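Protein virB8 (PDB 2CC3) forms part of the type IV secretion system of Agrobacterium tumefaciens, whose VirB proteins are thought to direct T-DNA transfer to plant cells. Local coordinates at residues P43-N48 with L130-Y135. Sequence-based numbering, arbitrary orientation.
Sequences PMVRQN and LVVTSY
Val-45, on helix 43-53, sets both its methyl groups against strand 130-139 where a classic beta bulge, formed by Thr-133 and Ser-134 opposite Arg-111, breaks the strand. This is helix-on-sheet packing in the periplasmic domain of VirB8, a member of the NTF2 clan, in which helices cover an antiparallel four-stranded sheet; 130-139 is an edge strand of the sheet within this chain. Both methyls of Val-45 touch backbone carbonyls. CG2 lies 3.4 Å from Thr-133 O and 3.5 Å from Val-132 O, close to the peptide that leads into Ser-134, and CG1 is 3.7 Å from the same Val-132 O. CG1, anti to the backbone N (chi1 177°), in addition reaches the side chains that flank the bulge: it is 4.1 Å from Val-132 CG1 and likewise 4.1 Å from Tyr-135 CB, the side chains of Val-45 and Tyr-135 crossing at about a right angle. The Tyr-135 ring continues to helix 6-23, where it packs edge-to-face with Tyr-18 and its OH hydrogen-bonds to Glu-23 OE2. Val-45 also touches Tyr-18 and Arg-22, so it is wedged between that helix and the strand. Backbone bonds from Val-132 to Phe-40 and Ala-42 tie the strand to the chain leading to helix 43-53. Nearly one turn after Val-45, the side-chain carbonyl oxygen OD1 of Asn-48 makes the polar link, through a water rather than directly. The water O lies 3.1 Å from Asn-48 OD1 and 3.1 Å from Tyr-135 O, donating to both, while Arg-22 NH2 adds a weak hydrogen bond to the same Asn-48 OD1.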
loop_
_atom_site.group_PDB
_atom_site.type_symbol
_atom_site.label_atom_id
_atom_site.label_comp_id
_atom_site.label_asym_id
_atom_site.label_seq_id
_atom_site.Cartn_x
_atom_site.Cartn_y
_atom_site.Cartn_z
ATOM N N PRO A 43 -12.943 15.076 -8.551
ATOM C CA PRO A 43 -12.468 15.702 -9.803
ATOM C C PRO A 43 -11.369 16.783 -9.748
ATOM O O PRO A 43 -10.382 16.670 -10.462
ATOM C CB PRO A 43 -13.771 16.225 -10.423
ATOM C CG PRO A 43 -14.716 15.145 -10.135
ATOM C CD PRO A 43 -14.353 14.648 -8.702
ATOM N N MET A 44 -11.504 17.801 -8.927
ATOM C CA MET A 44 -10.484 18.865 -8.888
ATOM C C MET A 44 -9.180 18.434 -8.213
ATOM O O MET A 44 -8.071 18.734 -8.677
ATOM C CB MET A 44 -11.036 20.054 -8.143
ATOM C CG MET A 44 -12.476 20.287 -8.434
ATOM S SD MET A 44 -12.616 22.043 -8.615
ATOM C CE MET A 44 -11.584 22.272 -10.034
ATOM N N VAL A 45 -9.330 17.726 -7.104
ATOM C CA VAL A 45 -8.205 17.103 -6.416
ATOM C C VAL A 45 -7.480 16.185 -7.401
ATOM O O VAL A 45 -6.275 16.290 -7.575
ATOM C CB VAL A 45 -8.717 16.392 -5.128
ATOM C CG1 VAL A 45 -7.585 15.654 -4.386
ATOM C CG2 VAL A 45 -9.310 17.402 -4.246
ATOM N N ARG A 46 -8.221 15.332 -8.115
ATOM C CA ARG A 46 -7.593 14.452 -9.097
ATOM C C ARG A 46 -6.800 15.242 -10.141
ATOM O O ARG A 46 -5.693 14.847 -10.537
ATOM C CB ARG A 46 -8.642 13.584 -9.776
ATOM C CG ARG A 46 -8.084 12.393 -10.539
ATOM C CD ARG A 46 -9.064 11.827 -11.580
ATOM N NE ARG A 46 -10.469 12.153 -11.307
ATOM C CZ ARG A 46 -11.287 11.457 -10.510
ATOM N NH1 ARG A 46 -10.871 10.372 -9.862
ATOM N NH2 ARG A 46 -12.534 11.849 -10.359
ATOM N N GLN A 47 -7.362 16.363 -10.575
ATOM C CA GLN A 47 -6.752 17.161 -11.622
ATOM C C GLN A 47 -5.545 17.939 -11.128
ATOM O O GLN A 47 -4.539 17.995 -11.821
ATOM C CB GLN A 47 -7.793 18.071 -12.263
ATOM C CG GLN A 47 -8.765 17.282 -13.103
ATOM C CD GLN A 47 -10.102 17.956 -13.219
ATOM O OE1 GLN A 47 -10.528 18.692 -12.328
ATOM N NE2 GLN A 47 -10.794 17.691 -14.319
ATOM N N ASN A 48 -5.637 18.525 -9.937
ATOM C CA ASN A 48 -4.467 19.141 -9.293
ATOM C C ASN A 48 -3.307 18.149 -9.176
ATOM O O ASN A 48 -2.173 18.449 -9.540
ATOM C CB ASN A 48 -4.859 19.690 -7.923
ATOM C CG ASN A 48 -3.702 20.393 -7.196
ATOM O OD1 ASN A 48 -3.322 19.999 -6.084
ATOM N ND2 ASN A 48 -3.159 21.436 -7.810
ATOM N N LEU A 130 -13.837 6.179 1.018
ATOM C CA LEU A 130 -13.301 7.515 1.205
ATOM C C LEU A 130 -12.888 8.155 -0.114
ATOM O O LEU A 130 -12.173 7.557 -0.911
ATOM C CB LEU A 130 -12.087 7.484 2.151
ATOM C CG LEU A 130 -12.293 7.138 3.631
ATOM C CD1 LEU A 130 -11.126 7.678 4.452
ATOM C CD2 LEU A 130 -13.645 7.691 4.167
ATOM N N VAL A 131 -13.334 9.379 -0.334
ATOM C CA VAL A 131 -12.863 10.166 -1.469
ATOM C C VAL A 131 -12.367 11.469 -0.906
ATOM O O VAL A 131 -13.020 12.044 -0.046
ATOM C CB VAL A 131 -14.005 10.441 -2.459
ATOM C CG1 VAL A 131 -13.484 11.053 -3.777
ATOM C CG2 VAL A 131 -14.765 9.163 -2.697
ATOM N N VAL A 132 -11.208 11.916 -1.381
ATOM C CA VAL A 132 -10.664 13.234 -0.999
ATOM C C VAL A 132 -11.174 14.369 -1.888
ATOM O O VAL A 132 -10.860 14.433 -3.077
ATOM C CB VAL A 132 -9.121 13.247 -0.982
ATOM C CG1 VAL A 132 -8.585 14.630 -0.494
ATOM C CG2 VAL A 132 -8.608 12.084 -0.106
ATOM N N THR A 133 -11.910 15.279 -1.258
ATOM C CA THR A 133 -12.604 16.415 -1.905
ATOM C C THR A 133 -11.854 17.763 -1.861
ATOM O O THR A 133 -12.104 18.664 -2.701
ATOM C CB THR A 133 -13.985 16.624 -1.257
ATOM O OG1 THR A 133 -13.846 16.761 0.169
ATOM C CG2 THR A 133 -14.858 15.450 -1.565
ATOM N N SER A 134 -10.959 17.901 -0.877
ATOM C CA SER A 134 -9.953 18.951 -0.850
ATOM C C SER A 134 -8.617 18.483 -0.235
ATOM O O SER A 134 -8.587 17.675 0.708
ATOM C CB SER A 134 -10.483 20.199 -0.141
ATOM O OG SER A 134 -9.471 21.187 -0.112
ATOM N N TYR A 135 -7.522 18.989 -0.791
ATOM C CA TYR A 135 -6.181 18.600 -0.392
ATOM C C TYR A 135 -5.156 19.691 -0.648
ATOM O O TYR A 135 -4.930 20.076 -1.787
ATOM C CB TYR A 135 -5.701 17.412 -1.188
ATOM C CG TYR A 135 -4.363 16.876 -0.704
ATOM C CD1 TYR A 135 -4.311 15.963 0.355
ATOM C CD2 TYR A 135 -3.151 17.270 -1.312
ATOM C CE1 TYR A 135 -3.091 15.432 0.787
ATOM C CE2 TYR A 135 -1.957 16.767 -0.878
ATOM C CZ TYR A 135 -1.931 15.821 0.168
ATOM O OH TYR A 135 -0.736 15.278 0.645
HETATM O O HOH W 1 -5.349 18.422 -4.414
#